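Local coordinates for protein DNA polymerase sliding clamp (Archaeoglobus fulgidus, PDB 1RWZ) that probably serves as a homotrimeric ring-shaped sliding clamp that encircles DNA and tethers the replicative polymerase and other DNA-processing proteins to it, at residues V14-V19 / C202-S207; K53-V58 / G229-V234; T96-V99 / V104-K107. All blocks are in the same frame, centred on the assembly; numbering follows the deposited sequence.

Contact 1: V14-V19 / C202-S207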
loop_
_atom_site.group_PDB
_atom_site.type_symbol
_atom_site.label_atom_id
_atom_site.label_comp_id
_atom_site.label_asym_id
_atom_site.label_seq_id
_atom_site.Cartn_x
_atom_site.Cartn_y
_atom_site.Cartn_z
ATOM N N VAL A 14 3.623 0.492 21.912
ATOM C CA VAL A 14 4.216 1.325 22.951
ATOM C C VAL A 14 5.572 1.872 22.501
ATOM O O VAL A 14 5.942 3.001 22.831
ATOM C CB VAL A 14 4.370 0.536 24.264
ATOM C CG1 VAL A 14 5.146 1.348 25.278
ATOM C CG2 VAL A 14 2.982 0.205 24.823
ATOM N N THR A 15 6.309 1.072 21.741
ATOM C CA THR A 15 7.606 1.511 21.237
ATOM C C THR A 15 7.379 2.664 20.268
ATOM O O THR A 15 8.071 3.687 20.323
ATOM C CB THR A 15 8.340 0.350 20.516
ATOM O OG1 THR A 15 8.686 -0.655 21.477
ATOM C CG2 THR A 15 9.617 0.850 19.845
ATOM N N ARG A 16 6.398 2.511 19.387
ATOM C CA ARG A 16 6.092 3.554 18.415
ATOM C C ARG A 16 5.627 4.840 19.099
ATOM O O ARG A 16 5.970 5.940 18.660
ATOM C CB ARG A 16 5.012 3.086 17.440
ATOM C CG ARG A 16 4.658 4.128 16.385
ATOM C CD ARG A 16 3.688 3.585 15.354
ATOM N NE ARG A 16 3.381 4.575 14.325
ATOM C CZ ARG A 16 2.590 4.344 13.281
ATOM N NH1 ARG A 16 2.023 3.153 13.129
ATOM N NH2 ARG A 16 2.370 5.298 12.385
ATOM N N ALA A 17 4.850 4.697 20.170
ATOM C CA ALA A 17 4.335 5.855 20.896
ATOM C C ALA A 17 5.453 6.677 21.527
ATOM O O ALA A 17 5.388 7.906 21.550
ATOM C CB ALA A 17 3.351 5.404 21.974
ATOM N N ILE A 18 6.475 5.997 22.036
ATOM C CA ILE A 18 7.595 6.675 22.680
ATOM C C ILE A 18 8.577 7.275 21.680
ATOM O O ILE A 18 8.991 8.425 21.830
ATOM C CB ILE A 18 8.369 5.713 23.611
ATOM C CG1 ILE A 18 7.464 5.266 24.763
ATOM C CG2 ILE A 18 9.611 6.398 24.171
ATOM C CD1 ILE A 18 8.084 4.211 25.654
ATOM N N VAL A 19 8.940 6.504 20.659
ATOM C CA VAL A 19 9.902 6.981 19.670
ATOM C C VAL A 19 9.357 8.167 18.875
ATOM O O VAL A 19 10.110 8.893 18.223
ATOM C CB VAL A 19 10.333 5.835 18.704
ATOM C CG1 VAL A 19 9.243 5.555 17.691
ATOM C CG2 VAL A 19 11.644 6.202 18.015
ATOM N N CYS A 202 -2.062 10.429 17.225
ATOM C CA CYS A 202 -3.056 9.477 16.741
ATOM C C CYS A 202 -2.539 8.317 15.901
ATOM O O CYS A 202 -3.284 7.377 15.626
ATOM C CB CYS A 202 -4.144 10.219 15.960
ATOM S SG CYS A 202 -5.123 11.342 16.972
ATOM N N LYS A 203 -1.273 8.364 15.502
ATOM C CA LYS A 203 -0.726 7.287 14.684
ATOM C C LYS A 203 -0.677 5.925 15.376
ATOM O O LYS A 203 -0.610 4.893 14.706
ATOM C CB LYS A 203 0.664 7.667 14.173
ATOM C CG LYS A 203 0.606 8.707 13.068
ATOM C CD LYS A 203 1.984 9.085 12.569
ATOM C CE LYS A 203 1.872 10.108 11.451
ATOM N NZ LYS A 203 3.206 10.568 10.974
ATOM N N VAL A 204 -0.718 5.911 16.704
ATOM C CA VAL A 204 -0.686 4.646 17.437
ATOM C C VAL A 204 -2.077 4.211 17.889
ATOM O O VAL A 204 -2.228 3.179 18.549
ATOM C CB VAL A 204 0.227 4.725 18.687
ATOM C CG1 VAL A 204 1.671 4.979 18.263
ATOM C CG2 VAL A 204 -0.259 5.818 19.631
ATOM N N ALA A 205 -3.092 4.989 17.524
ATOM C CA ALA A 205 -4.466 4.684 17.917
ATOM C C ALA A 205 -5.382 4.404 16.734
ATOM O O ALA A 205 -5.073 4.741 15.594
ATOM C CB ALA A 205 -5.034 5.834 18.747
ATOM N N GLY A 206 -6.524 3.787 17.019
ATOM C CA GLY A 206 -7.471 3.481 15.965
ATOM C C GLY A 206 -8.859 3.226 16.512
ATOM O O GLY A 206 -9.090 3.338 17.717
ATOM N N SER A 207 -9.791 2.894 15.626
ATOM C CA SER A 207 -11.158 2.617 16.045
ATOM C C SER A 207 -11.107 1.514 17.087
ATOM O O SER A 207 -10.341 0.565 16.949
ATOM C CB SER A 207 -12.002 2.160 14.853
ATOM O OG SER A 207 -12.103 3.189 13.887
#
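Arg-16 on the last turns of helix 8-19 lies against Val-204 and Lys-203, in the loop that follows helix 195-201. Val-204 brings a single methyl, CG1. It sits against the aliphatic part of the arginine, 3.6 Å from Arg-16 CG, with CB and CD close by. The Arg-16 and Val-204 side chains run past one another, pointing in opposite senses. The same methyl reaches the helix itself: Val-204 CG1 is 3.7 Å from Ala-17 N and 4.1 Å from Ala-17 CB.

Arg-16 is stretched out, with CG trans to the backbone N (chi1 -179°) and the chain straight on to NE. This carries the guanidinium past the valine to Lys-203. There the carbonyl O of Lys-203 stands 3.5 Å from the guanidinium plane, above the middle of the group. This is a contact with the face, and no hydrogen bond crosses between the segments. Arg-16 NH2 also lies 3.4 Å from Lys-203 CB, where the two side chains meet roughly perpendicular. The lysine chain then leads away, and its NZ forms a salt bridge with Glu-200. Arg-16 NH2 and Lys-203 NZ stay 5.5 Å apart.

Each segment belongs to one of the two clamp domains of the subunit, so the contact lies where they meet. Behind it, Ala-17 O accepts a hydrogen bond from Tyr-236, and Val-204 packs on Leu-227 of strand 221-227. In PCNA rings the helices line the central channel through which DNA passes. The exposed, basic Arg-16 and Lys-203 are consistent with that setting. The contact pairs apolar packing round Val-204 CG1 with a cationic, exposed end at Arg-16 and Lys-203. The partly negative Lys-203 O, facing the guanidinium, probably favours its positive charge.

Contact 2: K53-V58 / G229-V234; sequences KDSFEV and GGRAKV
The guanidinium of Arg-231 has Ser-55 O at its edge, near its plane, and Glu-57 OE2 placed obliquely to it. The Phe-56 ring has Lys-53 O at its edge, in plane. No direct salt bridge forms, since Glu-57 OE2 is 4.4 Å from Arg-231 NE. Two waters bridge the charged groups instead. Water 1 accepts from Arg-231 NE at 2.8 Å and donates to both Ser-55 O and Glu-57 OE2. Water 2 accepts from Arg-231 NH2 and donates to Glu-57 OE2 at 2.7 Å. Arg-231 NH1 is held by Val-228 O.

The direct bond is made by Ser-55. Its OG donates to Arg-231 O at 2.7 Å, in the carbonyl plane and on a lone pair, with a C=O...donor angle of 115°. Ser-55 OG is turned trans to its own carbonyl carbon (chi1 -72°), which aims it across the gap. Ser-55 CB also rests 3.8 Å from Arg-231 CB.

Segment 53-58 belongs to the N-terminal domain and 229-234 to the C-terminal one, so this surface contact joins them beside the antiparallel strands 45-52 and 232-238, neighbours in one sheet. In two classic beta bulges, Glu-57 and Val-58 are both opposite Ile-5, and Arg-231 and Ala-232 both opposite Leu-227. Beneath, Phe-56 packs on strands 2-7 and 45-52, and Arg-231 and Ala-232 rest on Leu-10 of helix 8-19.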
loop_
_atom_site.group_PDB
_atom_site.type_symbol
_atom_site.label_atom_id
_atom_site.label_comp_id
_atom_site.label_asym_id
_atom_site.label_seq_id
_atom_site.Cartn_x
_atom_site.Cartn_y
_atom_site.Cartn_z
ATOM N N LYS A 53 1.137 -4.819 35.163
ATOM C CA LYS A 53 1.662 -6.179 35.121
ATOM C C LYS A 53 0.666 -7.185 34.557
ATOM O O LYS A 53 1.058 -8.127 33.872
ATOM C CB LYS A 53 2.102 -6.623 36.518
ATOM C CG LYS A 53 0.989 -6.659 37.547
ATOM C CD LYS A 53 1.524 -7.110 38.901
ATOM C CE LYS A 53 0.412 -7.162 39.938
ATOM N NZ LYS A 53 0.918 -7.593 41.270
ATOM N N ASP A 54 -0.621 -6.984 34.826
ATOM C CA ASP A 54 -1.626 -7.918 34.332
ATOM C C ASP A 54 -1.864 -7.856 32.825
ATOM O O ASP A 54 -2.591 -8.685 32.281
ATOM C CB ASP A 54 -2.943 -7.738 35.096
ATOM C CG ASP A 54 -2.822 -8.143 36.557
ATOM O OD1 ASP A 54 -2.199 -9.194 36.831
ATOM O OD2 ASP A 54 -3.346 -7.422 37.433
ATOM N N SER A 55 -1.249 -6.888 32.146
ATOM C CA SER A 55 -1.394 -6.780 30.698
ATOM C C SER A 55 -0.362 -7.662 30.002
ATOM O O SER A 55 -0.440 -7.892 28.798
ATOM C CB SER A 55 -1.235 -5.328 30.240
ATOM O OG SER A 55 -2.369 -4.567 30.630
ATOM N N PHE A 56 0.603 -8.146 30.776
ATOM C CA PHE A 56 1.653 -9.035 30.271
ATOM C C PHE A 56 1.184 -10.486 30.394
ATOM O O PHE A 56 0.340 -10.796 31.232
ATOM C CB PHE A 56 2.921 -8.888 31.114
ATOM C CG PHE A 56 3.673 -7.611 30.879
ATOM C CD1 PHE A 56 4.728 -7.569 29.971
ATOM C CD2 PHE A 56 3.338 -6.454 31.573
ATOM C CE1 PHE A 56 5.443 -6.386 29.761
ATOM C CE2 PHE A 56 4.041 -5.270 31.374
ATOM C CZ PHE A 56 5.096 -5.234 30.466
ATOM N N GLU A 57 1.735 -11.375 29.570
ATOM C CA GLU A 57 1.379 -12.790 29.658
ATOM C C GLU A 57 2.172 -13.334 30.844
ATOM O O GLU A 57 1.684 -14.167 31.611
ATOM C CB GLU A 57 1.777 -13.536 28.381
ATOM C CG GLU A 57 1.273 -12.890 27.094
ATOM C CD GLU A 57 -0.208 -12.558 27.138
ATOM O OE1 GLU A 57 -0.998 -13.402 27.615
ATOM O OE2 GLU A 57 -0.585 -11.457 26.684
ATOM N N VAL A 58 3.407 -12.853 30.969
ATOM C CA VAL A 58 4.304 -13.220 32.064
ATOM C C VAL A 58 5.030 -11.948 32.499
ATOM O O VAL A 58 5.495 -11.178 31.661
ATOM C CB VAL A 58 5.376 -14.253 31.628
ATOM C CG1 VAL A 58 6.358 -14.486 32.769
ATOM C CG2 VAL A 58 4.715 -15.574 31.232
ATOM N N GLY A 229 -6.195 -3.488 22.928
ATOM C CA GLY A 229 -7.162 -4.216 23.730
ATOM C C GLY A 229 -7.204 -3.705 25.158
ATOM O O GLY A 229 -7.552 -4.439 26.084
ATOM N N GLY A 230 -6.849 -2.438 25.342
ATOM C CA GLY A 230 -6.858 -1.859 26.672
ATOM C C GLY A 230 -5.707 -2.328 27.547
ATOM O O GLY A 230 -5.744 -2.165 28.769
ATOM N N ARG A 231 -4.680 -2.901 26.931
ATOM C CA ARG A 231 -3.529 -3.390 27.683
ATOM C C ARG A 231 -2.562 -2.282 28.086
ATOM O O ARG A 231 -1.874 -2.384 29.107
ATOM C CB ARG A 231 -2.755 -4.428 26.869
ATOM C CG ARG A 231 -3.478 -5.753 26.623
ATOM C CD ARG A 231 -2.513 -6.707 25.931
ATOM N NE ARG A 231 -3.075 -8.011 25.576
ATOM C CZ ARG A 231 -3.966 -8.218 24.610
ATOM N NH1 ARG A 231 -4.434 -7.207 23.886
ATOM N NH2 ARG A 231 -4.358 -9.456 24.336
ATOM N N ALA A 232 -2.507 -1.227 27.283
ATOM C CA ALA A 232 -1.587 -0.135 27.558
ATOM C C ALA A 232 -2.252 1.215 27.686
ATOM O O ALA A 232 -3.240 1.501 27.017
ATOM C CB ALA A 232 -0.525 -0.069 26.460
ATOM N N LYS A 233 -1.706 2.038 28.572
ATOM C CA LYS A 233 -2.200 3.389 28.742
ATOM C C LYS A 233 -1.080 4.262 28.193
ATOM O O LYS A 233 0.063 4.174 28.641
ATOM C CB LYS A 233 -2.449 3.715 30.217
ATOM C CG LYS A 233 -2.893 5.154 30.435
ATOM C CD LYS A 233 -3.447 5.389 31.831
ATOM C CE LYS A 233 -4.811 4.739 31.997
ATOM N NZ LYS A 233 -5.451 5.083 33.304
ATOM N N VAL A 234 -1.404 5.064 27.190
ATOM C CA VAL A 234 -0.433 5.956 26.581
ATOM C C VAL A 234 -1.033 7.347 26.626
ATOM O O VAL A 234 -1.995 7.647 25.920
ATOM C CB VAL A 234 -0.139 5.559 25.118
ATOM C CG1 VAL A 234 0.794 6.577 24.473
ATOM C CG2 VAL A 234 0.488 4.168 25.085
HETATM O O HOH W 1 -2.444 -9.514 27.828
HETATM O O HOH W 2 -2.800 -11.847 25.178
#

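Contact 3: T96-V99 / V104-K107; sequences TLKV and VEYK
Val-99 and Tyr-106 form an antiparallel hydrogen-bonded pair at the centre of a beta hairpin. Val-99 N donates to Tyr-106 O at 2.7 Å. Tyr-106 N returns a bond to Val-99 O at 2.8 Å, almost straight at the hydrogen (178°). Their side chains lie side by side. Val-99 CG2 meets the ring of Tyr-106 at its edge, in plane, 3.8 Å from CD2.

The next pair, Lys-98 and Lys-107, is non-hydrogen-bonded and faces the other side of the sheet. In both lysines CG lies trans to the carbonyl carbon (chi1 -67° and -71°), and the matching torsions send the extended chains out the same way. Lys-98 CE is 3.8 Å from Lys-107 CE. Lys-98 NZ and Lys-107 NZ, both positive, lie 4.7 Å apart. Glu-105 probably eases this: its OE2 is 4.3 Å from Lys-98 NZ, too far for a salt bridge. Lys-98 NZ also has a long, weak ion pair with Glu-92. At the end of this face, Thr-96 CG2 touches Lys-107 CB at 4.1 Å.

Further out, Tyr-106 OH is hydrogen-bonded to Asp-170 of the second subunit, which probably helps fix the ring. The Tyr-106 side chain touches Arg-73 and Ile-77 of helix 71-78. Val-99 packs on Val-87 and Leu-89 of strand 86-91, the neighbour on the inner side of strand 96-101. Strand 104-109 is the outermost of its sheet within the chain. Residues 104-107 pair antiparallel with a strand of the second subunit, so the sheet continues across the interface that closes the clamp ring.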
loop_
_atom_site.group_PDB
_atom_site.type_symbol
_atom_site.label_atom_id
_atom_site.label_comp_id
_atom_site.label_asym_id
_atom_site.label_seq_id
_atom_site.Cartn_x
_atom_site.Cartn_y
_atom_site.Cartn_z
ATOM N N THR A 96 22.810 -5.572 28.829
ATOM C CA THR A 96 22.173 -6.198 27.675
ATOM C C THR A 96 20.687 -6.526 27.811
ATOM O O THR A 96 20.247 -7.052 28.831
ATOM C CB THR A 96 22.886 -7.509 27.305
ATOM O OG1 THR A 96 24.285 -7.261 27.130
ATOM C CG2 THR A 96 22.308 -8.083 26.020
ATOM N N LEU A 97 19.937 -6.223 26.758
ATOM C CA LEU A 97 18.511 -6.519 26.694
ATOM C C LEU A 97 18.318 -7.576 25.614
ATOM O O LEU A 97 18.769 -7.396 24.481
ATOM C CB LEU A 97 17.707 -5.275 26.312
ATOM C CG LEU A 97 16.237 -5.501 25.928
ATOM C CD1 LEU A 97 15.451 -6.006 27.133
ATOM C CD2 LEU A 97 15.641 -4.200 25.415
ATOM N N LYS A 98 17.667 -8.677 25.968
ATOM C CA LYS A 98 17.398 -9.735 25.002
ATOM C C LYS A 98 15.939 -9.626 24.586
ATOM O O LYS A 98 15.057 -9.449 25.430
ATOM C CB LYS A 98 17.647 -11.115 25.613
ATOM C CG LYS A 98 19.098 -11.415 25.942
ATOM C CD LYS A 98 19.249 -12.846 26.443
ATOM C CE LYS A 98 20.692 -13.167 26.787
ATOM N NZ LYS A 98 20.834 -14.560 27.307
ATOM N N VAL A 99 15.693 -9.714 23.285
ATOM C CA VAL A 99 14.341 -9.639 22.749
ATOM C C VAL A 99 14.137 -10.916 21.950
ATOM O O VAL A 99 14.783 -11.120 20.925
ATOM C CB VAL A 99 14.174 -8.423 21.819
ATOM C CG1 VAL A 99 12.742 -8.347 21.306
ATOM C CG2 VAL A 99 14.543 -7.152 22.566
ATOM N N VAL A 104 13.871 -16.186 16.744
ATOM C CA VAL A 104 14.894 -15.151 16.798
ATOM C C VAL A 104 15.179 -14.584 18.184
ATOM O O VAL A 104 14.275 -14.428 19.006
ATOM C CB VAL A 104 14.494 -13.982 15.872
ATOM C CG1 VAL A 104 15.420 -12.793 16.075
ATOM C CG2 VAL A 104 14.523 -14.449 14.423
ATOM N N GLU A 105 16.452 -14.292 18.433
ATOM C CA GLU A 105 16.869 -13.672 19.682
ATOM C C GLU A 105 17.741 -12.476 19.321
ATOM O O GLU A 105 18.807 -12.632 18.722
ATOM C CB GLU A 105 17.665 -14.628 20.568
ATOM C CG GLU A 105 18.148 -13.961 21.856
ATOM C CD GLU A 105 18.888 -14.904 22.782
ATOM O OE1 GLU A 105 18.289 -15.907 23.215
ATOM O OE2 GLU A 105 20.073 -14.641 23.081
ATOM N N TYR A 106 17.260 -11.289 19.672
ATOM C CA TYR A 106 17.961 -10.035 19.421
ATOM C C TYR A 106 18.595 -9.593 20.735
ATOM O O TYR A 106 17.978 -9.703 21.795
ATOM C CB TYR A 106 16.959 -8.979 18.933
ATOM C CG TYR A 106 17.492 -7.562 18.844
ATOM C CD1 TYR A 106 18.461 -7.215 17.903
ATOM C CD2 TYR A 106 17.009 -6.560 19.693
ATOM C CE1 TYR A 106 18.938 -5.904 17.805
ATOM C CE2 TYR A 106 17.479 -5.247 19.604
ATOM C CZ TYR A 106 18.441 -4.926 18.657
ATOM O OH TYR A 106 18.895 -3.630 18.549
ATOM N N LYS A 107 19.839 -9.127 20.672
ATOM C CA LYS A 107 20.533 -8.648 21.864
ATOM C C LYS A 107 20.971 -7.224 21.576
ATOM O O LYS A 107 21.639 -6.974 20.574
ATOM C CB LYS A 107 21.779 -9.485 22.162
ATOM C CG LYS A 107 21.527 -10.889 22.673
ATOM C CD LYS A 107 22.854 -11.568 22.978
ATOM C CE LYS A 107 22.657 -12.940 23.597
ATOM N NZ LYS A 107 23.963 -13.598 23.891
#

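From the N terminus, helix 8-19 supplies the first side of contact 1, and the loop after strand 45-52 supplies that of contact 2. The hairpin of contact 3 comes next and closes a short loop of its own. The chain then passes into the C-terminal domain, where 202-207 closes contact 1 and 229-234 closes contact 2. These two long loops cross, and the hairpin falls within both. Contacts 1 and 2 touch through Ala-17 with Val-234 and Val-14 with Ala-232, and together they join the two domains. Contact 3 lies apart, its centre about 23 Å from that of contact 1, at the subunit interface.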